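Local coordinates for LRR receptor-like serine/threonine-protein kinase RGI3 (Arabidopsis thaliana, PDB 5HZ0) that acts as a plant receptor kinase for RGF peptide hormones, which maintain the root stem cell niche, and pairs with SERK co-receptors on binding them, at residues A[85-90]-A[106-111]; A[432-437]-A[454-459]; A[476-481]-A[500-505]. The protein carries 5 engineered substitutions. All blocks are in the same frame, centred on the assembly; numbering follows the deposited sequence.

Contact 1 of 3, residues A[85-90]-A[106-111]; sequences KKLKTL and GNLSGL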
ATOM      1  N   LYS A  85      19.964  32.393  30.123  1.00 44.52           N
ATOM      2  CA  LYS A  85      18.676  32.547  30.789  1.00 41.89           C
ATOM      3  C   LYS A  85      17.769  33.447  29.945  1.00 36.51           C
ATOM      4  O   LYS A  85      16.581  33.596  30.218  1.00 36.11           O
ATOM      5  CB  LYS A  85      18.903  33.105  32.208  1.00 44.53           C
ATOM      6  CG  LYS A  85      17.666  33.271  33.085  1.00 49.78           C
ATOM      7  CD  LYS A  85      17.401  32.058  33.969  1.00 55.95           C
ATOM      8  CE  LYS A  85      16.110  32.244  34.779  1.00 58.23           C
ATOM      9  NZ  LYS A  85      15.964  33.611  35.380  1.00 57.69           N
ATOM     10  N   LYS A  86      18.346  34.049  28.912  1.00 37.59           N
ATOM     11  CA  LYS A  86      17.588  34.930  28.027  1.00 42.41           C
ATOM     12  C   LYS A  86      17.099  34.285  26.726  1.00 39.04           C
ATOM     13  O   LYS A  86      16.541  34.967  25.872  1.00 41.62           O
ATOM     14  CB  LYS A  86      18.372  36.218  27.744  1.00 48.00           C
ATOM     15  CG  LYS A  86      18.152  37.297  28.798  1.00 49.41           C
ATOM     16  CD  LYS A  86      19.281  38.317  28.833  1.00 47.29           C
ATOM     17  CE  LYS A  86      19.087  39.252  30.019  1.00 44.44           C
ATOM     18  NZ  LYS A  86      20.295  40.069  30.335  1.00 44.26           N
ATOM     19  N   LEU A  87      17.318  32.981  26.570  1.00 34.11           N
ATOM     20  CA  LEU A  87      16.974  32.285  25.327  1.00 26.22           C
ATOM     21  C   LEU A  87      15.472  32.056  25.192  1.00 20.11           C
ATOM     22  O   LEU A  87      14.850  31.462  26.065  1.00 23.26           O
ATOM     23  CB  LEU A  87      17.695  30.936  25.281  1.00 24.73           C
ATOM     24  CG  LEU A  87      18.222  30.468  23.928  1.00 27.15           C
ATOM     25  CD1 LEU A  87      19.315  31.405  23.437  1.00 23.18           C
ATOM     26  CD2 LEU A  87      18.740  29.035  24.027  1.00 26.39           C
ATOM     27  N   LYS A  88      14.872  32.607  24.144  1.00 19.63           N
ATOM     28  CA  LYS A  88      13.487  32.284  23.802  1.00 27.98           C
ATOM     29  C   LYS A  88      13.339  31.294  22.639  1.00 17.87           C
ATOM     30  O   LYS A  88      12.285  30.703  22.426  1.00 22.14           O
ATOM     31  CB  LYS A  88      12.688  33.572  23.552  1.00 29.16           C
ATOM     32  CG  LYS A  88      12.591  34.480  24.778  1.00 34.46           C
ATOM     33  CD  LYS A  88      11.906  35.820  24.452  1.00 36.34           C
ATOM     34  CE  LYS A  88      10.417  35.662  24.110  1.00 36.98           C
ATOM     35  NZ  LYS A  88       9.992  36.628  23.043  1.00 34.68           N
ATOM     36  N   THR A  89      14.416  31.098  21.899  1.00 18.66           N
ATOM     37  CA  THR A  89      14.399  30.141  20.815  1.00 18.33           C
ATOM     38  C   THR A  89      15.691  29.370  20.857  1.00 33.07           C
ATOM     39  O   THR A  89      16.776  29.948  20.924  1.00 20.32           O
ATOM     40  CB  THR A  89      14.292  30.799  19.431  1.00 19.79           C
ATOM     41  OG1 THR A  89      13.021  31.425  19.302  1.00 17.41           O
ATOM     42  CG2 THR A  89      14.434  29.746  18.325  1.00 18.56           C
ATOM     43  N   LEU A  90      15.567  28.053  20.842  1.00 18.80           N
ATOM     44  CA  LEU A  90      16.714  27.192  20.663  1.00 21.71           C
ATOM     45  C   LEU A  90      16.347  26.243  19.532  1.00 23.77           C
ATOM     46  O   LEU A  90      15.472  25.402  19.709  1.00 18.01           O
ATOM     47  CB  LEU A  90      16.975  26.419  21.963  1.00 19.69           C
ATOM     48  CG  LEU A  90      18.054  25.327  22.017  1.00 21.78           C
ATOM     49  CD1 LEU A  90      19.431  25.913  21.744  1.00 21.70           C
ATOM     50  CD2 LEU A  90      18.029  24.606  23.358  1.00 20.31           C
ATOM     51  N   GLY A 106      15.422  22.893  32.253  1.00 29.97           N
ATOM     52  CA  GLY A 106      14.402  23.560  33.040  1.00 30.37           C
ATOM     53  C   GLY A 106      14.802  24.951  33.490  1.00 30.05           C
ATOM     54  O   GLY A 106      13.964  25.719  33.952  1.00 30.26           O
ATOM     55  N   ASN A 107      16.082  25.280  33.355  1.00 31.54           N
ATOM     56  CA  ASN A 107      16.573  26.586  33.773  1.00 36.05           C
ATOM     57  C   ASN A 107      16.355  27.704  32.757  1.00 38.56           C
ATOM     58  O   ASN A 107      16.516  28.880  33.093  1.00 41.66           O
ATOM     59  CB  ASN A 107      18.050  26.518  34.160  1.00 41.89           C
ATOM     60  CG  ASN A 107      18.258  26.073  35.595  1.00 46.20           C
ATOM     61  OD1 ASN A 107      17.454  26.377  36.477  1.00 46.19           O
ATOM     62  ND2 ASN A 107      19.347  25.351  35.837  1.00 45.46           N
ATOM     63  N   LEU A 108      15.963  27.369  31.530  1.00 33.39           N
ATOM     64  CA  LEU A 108      15.799  28.430  30.561  1.00 27.51           C
ATOM     65  C   LEU A 108      14.373  28.875  30.730  1.00 31.27           C
ATOM     66  O   LEU A 108      13.472  28.374  30.063  1.00 29.81           O
ATOM     67  CB  LEU A 108      15.951  27.882  29.141  1.00 20.01           C
ATOM     68  CG  LEU A 108      17.234  27.184  28.701  1.00 30.09           C
ATOM     69  CD1 LEU A 108      17.120  26.736  27.251  1.00 30.04           C
ATOM     70  CD2 LEU A 108      18.430  28.084  28.887  1.00 22.18           C
ATOM     71  N   SER A 109      14.196  29.948  31.486  1.00 37.19           N
ATOM     72  CA  SER A 109      12.897  30.252  32.056  1.00 32.80           C
ATOM     73  C   SER A 109      12.038  31.000  31.056  1.00 26.47           C
ATOM     74  O   SER A 109      10.830  31.132  31.236  1.00 25.85           O
ATOM     75  CB  SER A 109      13.062  31.059  33.349  1.00 38.19           C
ATOM     76  OG  SER A 109      11.889  31.005  34.140  1.00 43.67           O
ATOM     77  N   GLY A 110      12.667  31.506  30.002  1.00 24.78           N
ATOM     78  CA  GLY A 110      11.935  32.244  28.995  1.00 17.64           C
ATOM     79  C   GLY A 110      11.809  31.545  27.664  1.00 28.51           C
ATOM     80  O   GLY A 110      11.312  32.132  26.704  1.00 33.08           O
ATOM     81  N   LEU A 111      12.258  30.295  27.605  1.00 28.42           N
ATOM     82  CA  LEU A 111      12.227  29.520  26.370  1.00 23.02           C
ATOM     83  C   LEU A 111      10.802  29.378  25.846  1.00 18.63           C
ATOM     84  O   LEU A 111       9.886  29.036  26.593  1.00 16.25           O
ATOM     85  CB  LEU A 111      12.849  28.140  26.592  1.00 23.75           C
ATOM     86  CG  LEU A 111      13.177  27.326  25.338  1.00 25.26           C
ATOM     87  CD1 LEU A 111      14.118  28.122  24.430  1.00 17.92           C
ATOM     88  CD2 LEU A 111      13.775  25.941  25.699  1.00 17.30           C
TER

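Contact 2 of 3, residues A[432-437]-A[454-459]; sequences NRLVGS and HTNSLS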
ATOM      1  N   ASN A 432     -16.621 -16.931 -13.890  1.00  2.46           N
ATOM      2  CA  ASN A 432     -17.974 -16.490 -14.126  1.00  2.51           C
ATOM      3  C   ASN A 432     -18.589 -17.489 -15.106  1.00  6.04           C
ATOM      4  O   ASN A 432     -18.054 -18.569 -15.281  1.00 11.07           O
ATOM      5  CB  ASN A 432     -18.002 -15.045 -14.671  1.00  2.61           C
ATOM      6  CG  ASN A 432     -17.760 -13.990 -13.579  1.00  7.22           C
ATOM      7  OD1 ASN A 432     -18.671 -13.625 -12.840  1.00  2.21           O
ATOM      8  ND2 ASN A 432     -16.531 -13.500 -13.487  1.00  2.36           N
ATOM      9  N   ARG A 433     -19.754 -17.160 -15.650  1.00  9.24           N
ATOM     10  CA  ARG A 433     -20.471 -17.943 -16.664  1.00  3.16           C
ATOM     11  C   ARG A 433     -20.407 -17.423 -18.102  1.00  3.50           C
ATOM     12  O   ARG A 433     -21.353 -17.654 -18.873  1.00  5.05           O
ATOM     13  CB  ARG A 433     -21.914 -18.165 -16.259  1.00 20.41           C
ATOM     14  CG  ARG A 433     -22.053 -18.435 -14.802  1.00 19.14           C
ATOM     15  CD  ARG A 433     -21.665 -19.845 -14.442  1.00 21.97           C
ATOM     16  NE  ARG A 433     -22.583 -20.303 -13.404  1.00 33.42           N
ATOM     17  CZ  ARG A 433     -22.359 -20.174 -12.101  1.00 34.86           C
ATOM     18  NH1 ARG A 433     -21.225 -19.622 -11.677  1.00 35.50           N
ATOM     19  NH2 ARG A 433     -23.262 -20.604 -11.226  1.00 30.88           N
ATOM     20  N   LEU A 434     -19.450 -16.556 -18.405  1.00  5.89           N
ATOM     21  CA  LEU A 434     -19.369 -15.942 -19.737  1.00  9.63           C
ATOM     22  C   LEU A 434     -19.404 -16.940 -20.881  1.00 13.19           C
ATOM     23  O   LEU A 434     -18.836 -18.024 -20.791  1.00 18.99           O
ATOM     24  CB  LEU A 434     -18.074 -15.162 -19.878  1.00  3.89           C
ATOM     25  CG  LEU A 434     -17.801 -14.112 -18.817  1.00 10.10           C
ATOM     26  CD1 LEU A 434     -16.537 -13.383 -19.188  1.00  6.16           C
ATOM     27  CD2 LEU A 434     -18.992 -13.173 -18.719  1.00  4.80           C
ATOM     28  N   VAL A 435     -20.056 -16.563 -21.972  1.00 14.77           N
ATOM     29  CA  VAL A 435     -20.147 -17.459 -23.110  1.00  4.87           C
ATOM     30  C   VAL A 435     -19.698 -16.798 -24.396  1.00  9.30           C
ATOM     31  O   VAL A 435     -19.167 -15.690 -24.384  1.00 14.93           O
ATOM     32  CB  VAL A 435     -21.560 -18.036 -23.261  1.00 10.23           C
ATOM     33  CG1 VAL A 435     -21.864 -19.019 -22.108  1.00  4.68           C
ATOM     34  CG2 VAL A 435     -22.590 -16.911 -23.318  1.00  5.09           C
ATOM     35  N   GLY A 436     -19.886 -17.514 -25.502  1.00  9.40           N
ATOM     36  CA  GLY A 436     -19.486 -17.045 -26.811  1.00  6.05           C
ATOM     37  C   GLY A 436     -17.997 -16.827 -26.962  1.00 19.87           C
ATOM     38  O   GLY A 436     -17.194 -17.265 -26.142  1.00 24.33           O
ATOM     39  N   SER A 437     -17.632 -16.159 -28.044  1.00 13.69           N
ATOM     40  CA  SER A 437     -16.244 -15.879 -28.366  1.00 11.60           C
ATOM     41  C   SER A 437     -15.645 -14.720 -27.604  1.00  6.36           C
ATOM     42  O   SER A 437     -16.356 -13.898 -27.023  1.00 12.87           O
ATOM     43  CB  SER A 437     -16.084 -15.652 -29.862  1.00  7.17           C
ATOM     44  OG  SER A 437     -16.413 -16.843 -30.562  1.00 26.72           O
ATOM     45  N   HIS A 454      -9.982 -16.919 -17.209  1.00  3.61           N
ATOM     46  CA  HIS A 454     -10.078 -18.342 -16.851  1.00  8.79           C
ATOM     47  C   HIS A 454     -11.360 -18.787 -16.121  1.00  5.86           C
ATOM     48  O   HIS A 454     -11.986 -18.003 -15.424  1.00  6.86           O
ATOM     49  CB  HIS A 454      -8.806 -18.847 -16.124  1.00  3.49           C
ATOM     50  CG  HIS A 454      -8.755 -18.531 -14.661  1.00  6.97           C
ATOM     51  ND1 HIS A 454      -7.962 -17.524 -14.143  1.00 12.72           N
ATOM     52  CD2 HIS A 454      -9.359 -19.111 -13.600  1.00  2.88           C
ATOM     53  CE1 HIS A 454      -8.094 -17.490 -12.832  1.00  4.37           C
ATOM     54  NE2 HIS A 454      -8.939 -18.443 -12.474  1.00  2.71           N
ATOM     55  N   THR A 455     -11.753 -20.045 -16.312  1.00  5.52           N
ATOM     56  CA  THR A 455     -12.957 -20.583 -15.675  1.00  2.98           C
ATOM     57  C   THR A 455     -14.235 -19.840 -16.088  1.00  4.41           C
ATOM     58  O   THR A 455     -14.890 -19.149 -15.305  1.00  2.81           O
ATOM     59  CB  THR A 455     -12.796 -20.682 -14.134  1.00 10.77           C
ATOM     60  OG1 THR A 455     -11.640 -21.480 -13.847  1.00  6.98           O
ATOM     61  CG2 THR A 455     -14.018 -21.331 -13.476  1.00  2.48           C
ATOM     62  N   ASN A 456     -14.564 -19.998 -17.359  1.00  3.29           N
ATOM     63  CA  ASN A 456     -15.821 -19.556 -17.904  1.00  3.39           C
ATOM     64  C   ASN A 456     -16.217 -20.576 -18.944  1.00  9.67           C
ATOM     65  O   ASN A 456     -15.615 -21.640 -19.043  1.00 11.13           O
ATOM     66  CB  ASN A 456     -15.677 -18.177 -18.542  1.00  3.55           C
ATOM     67  CG  ASN A 456     -15.577 -17.072 -17.514  1.00  6.82           C
ATOM     68  OD1 ASN A 456     -16.571 -16.709 -16.895  1.00  3.46           O
ATOM     69  ND2 ASN A 456     -14.372 -16.542 -17.312  1.00  3.29           N
ATOM     70  N   SER A 457     -17.265 -20.264 -19.682  1.00 13.99           N
ATOM     71  CA  SER A 457     -17.724 -21.060 -20.802  1.00  4.14           C
ATOM     72  C   SER A 457     -17.292 -20.523 -22.159  1.00 10.05           C
ATOM     73  O   SER A 457     -17.995 -20.709 -23.159  1.00  6.84           O
ATOM     74  CB  SER A 457     -19.203 -21.363 -20.689  1.00 14.34           C
ATOM     75  OG  SER A 457     -19.383 -22.176 -19.540  1.00 13.73           O
ATOM     76  N   LEU A 458     -16.254 -19.696 -22.169  1.00  7.59           N
ATOM     77  CA  LEU A 458     -15.784 -19.111 -23.427  1.00  8.31           C
ATOM     78  C   LEU A 458     -15.580 -20.163 -24.514  1.00 16.08           C
ATOM     79  O   LEU A 458     -15.064 -21.249 -24.251  1.00 27.67           O
ATOM     80  CB  LEU A 458     -14.494 -18.319 -23.200  1.00  4.86           C
ATOM     81  CG  LEU A 458     -14.715 -17.062 -22.362  1.00  4.61           C
ATOM     82  CD1 LEU A 458     -13.451 -16.255 -22.290  1.00  4.67           C
ATOM     83  CD2 LEU A 458     -15.825 -16.262 -23.000  1.00  4.78           C
ATOM     84  N   SER A 459     -16.005 -19.852 -25.732  1.00 22.54           N
ATOM     85  CA  SER A 459     -15.990 -20.848 -26.798  1.00 21.69           C
ATOM     86  C   SER A 459     -15.457 -20.344 -28.126  1.00 16.20           C
ATOM     87  O   SER A 459     -15.112 -19.164 -28.276  1.00 17.83           O
ATOM     88  CB  SER A 459     -17.392 -21.398 -27.022  1.00 29.62           C
ATOM     89  OG  SER A 459     -17.363 -22.364 -28.048  1.00 41.07           O
TER

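Contact 3 of 3, residues A[476-481]-A[500-505]; sequences FSDNAL and LAKNRL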
ATOM      1  N   PHE A 476      -6.470 -17.890 -20.382  1.00  7.57           N
ATOM      2  CA  PHE A 476      -7.748 -18.368 -20.940  1.00  4.85           C
ATOM      3  C   PHE A 476      -8.130 -19.760 -20.426  1.00 12.20           C
ATOM      4  O   PHE A 476      -9.025 -20.414 -20.959  1.00 11.63           O
ATOM      5  CB  PHE A 476      -7.768 -18.307 -22.471  1.00  7.39           C
ATOM      6  CG  PHE A 476      -7.574 -16.914 -23.032  1.00  8.14           C
ATOM      7  CD1 PHE A 476      -7.782 -15.790 -22.241  1.00  7.84           C
ATOM      8  CD2 PHE A 476      -7.195 -16.733 -24.348  1.00  8.45           C
ATOM      9  CE1 PHE A 476      -7.599 -14.521 -22.750  1.00  9.76           C
ATOM     10  CE2 PHE A 476      -7.012 -15.467 -24.861  1.00 11.08           C
ATOM     11  CZ  PHE A 476      -7.219 -14.358 -24.064  1.00  9.31           C
ATOM     12  N   SER A 477      -7.391 -20.250 -19.446  1.00  9.42           N
ATOM     13  CA  SER A 477      -7.562 -21.628 -19.007  1.00 13.01           C
ATOM     14  C   SER A 477      -8.958 -21.933 -18.498  1.00  7.73           C
ATOM     15  O   SER A 477      -9.680 -21.053 -18.061  1.00  5.33           O
ATOM     16  CB  SER A 477      -6.510 -22.024 -17.960  1.00  4.22           C
ATOM     17  OG  SER A 477      -6.596 -21.210 -16.811  1.00  6.75           O
ATOM     18  N   ASP A 478      -9.327 -23.205 -18.586  1.00 12.45           N
ATOM     19  CA  ASP A 478     -10.624 -23.684 -18.131  1.00  8.38           C
ATOM     20  C   ASP A 478     -11.771 -23.025 -18.898  1.00  7.39           C
ATOM     21  O   ASP A 478     -12.611 -22.331 -18.335  1.00  5.97           O
ATOM     22  CB  ASP A 478     -10.746 -23.455 -16.624  1.00  3.36           C
ATOM     23  CG  ASP A 478     -11.809 -24.284 -16.000  1.00  5.90           C
ATOM     24  OD1 ASP A 478     -12.271 -25.237 -16.668  1.00 13.60           O
ATOM     25  OD2 ASP A 478     -12.186 -23.986 -14.844  1.00  8.12           O
ATOM     26  N   ASN A 479     -11.798 -23.276 -20.198  1.00  9.87           N
ATOM     27  CA  ASN A 479     -12.887 -22.849 -21.059  1.00  5.63           C
ATOM     28  C   ASN A 479     -13.189 -23.975 -22.055  1.00 16.57           C
ATOM     29  O   ASN A 479     -12.705 -25.104 -21.903  1.00 26.22           O
ATOM     30  CB  ASN A 479     -12.553 -21.524 -21.795  1.00  4.52           C
ATOM     31  CG  ASN A 479     -12.691 -20.287 -20.899  1.00  9.59           C
ATOM     32  OD1 ASN A 479     -13.800 -19.881 -20.542  1.00  5.63           O
ATOM     33  ND2 ASN A 479     -11.567 -19.674 -20.556  1.00  4.27           N
ATOM     34  N   ALA A 480     -14.060 -23.681 -23.014  1.00 12.87           N
ATOM     35  CA  ALA A 480     -14.325 -24.541 -24.168  1.00 10.49           C
ATOM     36  C   ALA A 480     -13.659 -24.127 -25.500  1.00 15.17           C
ATOM     37  O   ALA A 480     -14.146 -24.503 -26.566  1.00 16.85           O
ATOM     38  CB  ALA A 480     -15.804 -24.852 -24.319  1.00  5.12           C
ATOM     39  N   LEU A 481     -12.650 -23.257 -25.450  1.00  5.57           N
ATOM     40  CA  LEU A 481     -11.963 -22.781 -26.665  1.00 13.76           C
ATOM     41  C   LEU A 481     -11.505 -23.910 -27.609  1.00 15.93           C
ATOM     42  O   LEU A 481     -11.076 -24.974 -27.163  1.00 14.06           O
ATOM     43  CB  LEU A 481     -10.751 -21.909 -26.294  1.00  6.02           C
ATOM     44  CG  LEU A 481     -10.990 -20.577 -25.562  1.00 16.49           C
ATOM     45  CD1 LEU A 481      -9.684 -19.824 -25.354  1.00  5.88           C
ATOM     46  CD2 LEU A 481     -12.011 -19.696 -26.298  1.00  5.96           C
ATOM     47  N   LEU A 500      -3.252 -21.387 -21.632  1.00 13.42           N
ATOM     48  CA  LEU A 500      -4.401 -21.883 -22.397  1.00 13.27           C
ATOM     49  C   LEU A 500      -5.027 -23.170 -21.882  1.00 16.18           C
ATOM     50  O   LEU A 500      -5.843 -23.793 -22.578  1.00 11.94           O
ATOM     51  CB  LEU A 500      -4.052 -22.025 -23.866  1.00 11.73           C
ATOM     52  CG  LEU A 500      -3.623 -20.684 -24.447  1.00 10.68           C
ATOM     53  CD1 LEU A 500      -3.105 -20.932 -25.833  1.00 13.60           C
ATOM     54  CD2 LEU A 500      -4.798 -19.688 -24.443  1.00  6.95           C
ATOM     55  N   ALA A 501      -4.576 -23.608 -20.712  1.00  5.74           N
ATOM     56  CA  ALA A 501      -4.807 -24.977 -20.230  1.00  5.55           C
ATOM     57  C   ALA A 501      -6.273 -25.317 -20.012  1.00 10.05           C
ATOM     58  O   ALA A 501      -7.087 -24.434 -19.766  1.00  6.31           O
ATOM     59  CB  ALA A 501      -4.005 -25.232 -18.952  1.00  5.42           C
ATOM     60  N   LYS A 502      -6.600 -26.601 -20.118  1.00  7.21           N
ATOM     61  CA  LYS A 502      -7.969 -27.081 -19.970  1.00  4.56           C
ATOM     62  C   LYS A 502      -8.936 -26.434 -20.971  1.00  7.30           C
ATOM     63  O   LYS A 502      -9.914 -25.774 -20.603  1.00  4.40           O
ATOM     64  CB  LYS A 502      -8.467 -26.902 -18.536  1.00  4.05           C
ATOM     65  CG  LYS A 502      -9.589 -27.854 -18.194  1.00 16.39           C
ATOM     66  CD  LYS A 502     -10.055 -27.712 -16.759  1.00 23.31           C
ATOM     67  CE  LYS A 502     -10.978 -28.881 -16.379  1.00 31.94           C
ATOM     68  NZ  LYS A 502     -11.983 -29.215 -17.437  1.00 34.96           N
ATOM     69  N   ASN A 503      -8.667 -26.673 -22.249  1.00 10.62           N
ATOM     70  CA  ASN A 503      -9.560 -26.283 -23.322  1.00  9.55           C
ATOM     71  C   ASN A 503      -9.723 -27.452 -24.297  1.00 12.09           C
ATOM     72  O   ASN A 503      -9.305 -28.577 -24.008  1.00 15.23           O
ATOM     73  CB  ASN A 503      -9.044 -25.018 -24.029  1.00 12.20           C
ATOM     74  CG  ASN A 503      -9.397 -23.736 -23.273  1.00 14.83           C
ATOM     75  OD1 ASN A 503     -10.560 -23.376 -23.185  1.00  9.30           O
ATOM     76  ND2 ASN A 503      -8.392 -23.047 -22.733  1.00 12.45           N
ATOM     77  N   ARG A 504     -10.404 -27.180 -25.403  1.00  9.81           N
ATOM     78  CA  ARG A 504     -10.565 -28.081 -26.546  1.00  9.85           C
ATOM     79  C   ARG A 504      -9.593 -27.801 -27.704  1.00 12.01           C
ATOM     80  O   ARG A 504      -9.904 -28.126 -28.856  1.00 10.40           O
ATOM     81  CB  ARG A 504     -12.012 -28.106 -27.031  1.00 22.43           C
ATOM     82  CG  ARG A 504     -12.993 -28.662 -26.010  1.00 37.41           C
ATOM     83  CD  ARG A 504     -12.999 -30.196 -25.992  1.00 51.27           C
ATOM     84  NE  ARG A 504     -11.953 -30.791 -25.152  1.00 57.31           N
ATOM     85  CZ  ARG A 504     -11.093 -31.725 -25.568  1.00 57.69           C
ATOM     86  NH1 ARG A 504     -11.142 -32.160 -26.823  1.00 61.08           N
ATOM     87  NH2 ARG A 504     -10.176 -32.218 -24.734  1.00 52.31           N
ATOM     88  N   LEU A 505      -8.521 -27.056 -27.433  1.00  7.32           N
ATOM     89  CA  LEU A 505      -7.564 -26.655 -28.476  1.00 13.81           C
ATOM     90  C   LEU A 505      -6.908 -27.852 -29.196  1.00 18.67           C
ATOM     91  O   LEU A 505      -6.781 -28.933 -28.625  1.00 24.94           O
ATOM     92  CB  LEU A 505      -6.508 -25.696 -27.897  1.00  8.02           C
ATOM     93  CG  LEU A 505      -7.022 -24.310 -27.465  1.00 19.70           C
ATOM     94  CD1 LEU A 505      -6.051 -23.598 -26.528  1.00 16.05           C
ATOM     95  CD2 LEU A 505      -7.330 -23.417 -28.685  1.00 15.32           C
TER

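Contact 1 of 3, residues A[85-90]-A[106-111]
Leu-111 turns its CD1 methyl back against the chain at Lys-88 to Leu-90, although its CB sets off the other way. With CG anti to the backbone N (chi1 -167°), the methyl comes to rest over the peptide that follows Lys-88, 3.7 Å from Lys-88 C, and reaches the side chain of Leu-90, whose CB is 4.1 Å from Leu-111 CD1. A second leucine pair, Leu-87 and Leu-108, meets more loosely, methyl to methyl, with Leu-87 CD2 4.3 Å from Leu-108 CD1. All four leucines are buried and form the apolar, inward side of the contact.

The lysines work at the outer side through their methylenes. Lys-85 starts out extended from its backbone N and then bends at chi2 (93°), which carries the chain alongside 107-109: its CD lies 3.4 Å from Asn-107 O and its CE 3.6 Å from Ser-109 CB. The CB of Lys-88 heads away from 106-111, yet its CG passes 3.3 Å from Gly-110 O. Leu-87 O faces Leu-111 and takes a bent CH contact from its CA at 3.3 Å; the amide of Leu-111 is badly angled for that oxygen and makes a weak bond to Leu-108 O that closes a type I turn.

Leu-87 and Leu-111 are 24 residues apart, the length of one plant leucine-rich repeat, so the contact joins the starts of successive coils of the extracellular solenoid. Strand 89-91 runs parallel between strands 65-67 and 113-115; Leu-90 touches Leu-66 and Leu-114, and Lys-88 has backbone bonds to Glu-64 and Val-112.

Contact 2 of 3, residues A[432-437]-A[454-459]
Gly-436 and Ser-459 are joined by the straightest hydrogen bond of this contact, Ser-459 N to Gly-436 O at 2.9 Å and 172°, with the donor well above the carbonyl plane. At the other end Asn-432 N gives a 3.1 Å bond to Thr-455 O, almost in line with the carbonyl. Between them Ser-457 N makes a weak bond to Leu-434 O. Asn-456, its CG beside its own backbone N (chi1 -75°), turns its amide toward the facing chain and lies alongside the side chain of Leu-434, pointing the same way; OD1 appears to accept from Leu-434 N at 3.3 Å, though its modelled place is doubtful. The ND2 of Asn-456 is held by Leu-453 O, just before the segment.

CH contacts to oxygen fill in along the same path: Ser-437 CA lies 3.5 Å from Ser-459 O, and Leu-458 CA 3.6 Å from Gly-436 O.

Apolar contact is slight. Leu-434 CB is 4.0 Å from Leu-458 CD2, and on the outer side Val-435 CG1 rests 3.8 Å from Ser-457 CB.

The two segments are matching turns of adjoining leucine-rich repeat coils, following strands 426-428 and 450-452. The short, weakly bonded strand 433-434 pairs in parallel with 411-412 of the preceding coil, and 459-460 pairs with 480-481 of the next.

Contact 3 of 3, residues A[476-481]-A[500-505]
Asn-503 pushes its amide into the turn made by Phe-476 to Leu-481 and bonds there at both ends. Its ND2 gives a nearly straight bond (175°) to Phe-476 O at 3.2 Å, and its OD1 takes a weak bond from Leu-481 N at 3.1 Å. With CG anti to the carbonyl carbon (chi1 -81°), Asn-503 brings ND2 within 2.7 Å of Leu-500 O as well, so this one nitrogen bridges a carbonyl of each segment; both lie nearly in the plane of the amide. The OD1 also sits close to the CB of Asn-479, and the side chain of Leu-481 runs alongside the amide, pointing the same way. Backbone bonds fasten the rest: Asp-478 N to Ala-501 O at 2.8 Å, Asn-479 N to Lys-502 O at 3.2 Å, and a weak one from Arg-504 N to Leu-481 O. On the buried side Leu-500 and Phe-476 lie side by side, with Leu-500 CD2 3.8 Å from Phe-476 CD2. On the outer side Lys-502 extends beside Asp-478, yet its NZ remains 4.1 Å from Asp-478 OD1, too far for a salt bridge.

In the second shell Asn-479 repeats the pose one coil earlier, and its ND2 reaches Phe-476 O at 2.7 Å from the face opposite to that used by Asn-503. Further out, Asn-479 OD1 accepts from Leu-458 N, Asp-478 OD2 bonds to Thr-455 OG1, and Asn-527 bonds to Leu-500 O and Leu-505 N.

This is the stacked-asparagine arrangement of leucine-rich repeats: the amides satisfy backbone N-H and C=O groups in turns where the chain departs from sheet pairing. The amide of Asn-503 is probably restrained from rotating or flipping, since ND2 faces carbonyls and OD1 an N-H.

Contacts 2 and 3 belong to neighbouring coils, with centres 10 Å apart, and touch where Thr-455 meets Ser-477 and Asp-478; contact 1 lies on the far side of the chain's centre, about 76 Å from contact 2 between centres. All three are partly buried: leucines, and in contacts 2 and 3 also asparagines, lie inward, while lysines and arginines lie outward. Contact 1 joins the entry to a repeat's parallel strand with the approach to the next and relies on leucine methyls and lysine methylenes. Contacts 2 and 3 both join turns that leave the parallel strands of the repeats. Backbone bonds carry contact 2; in contact 3 the asparagine's part is clear, beside a phenylalanine-leucine pair and a loose aspartate-lysine approach.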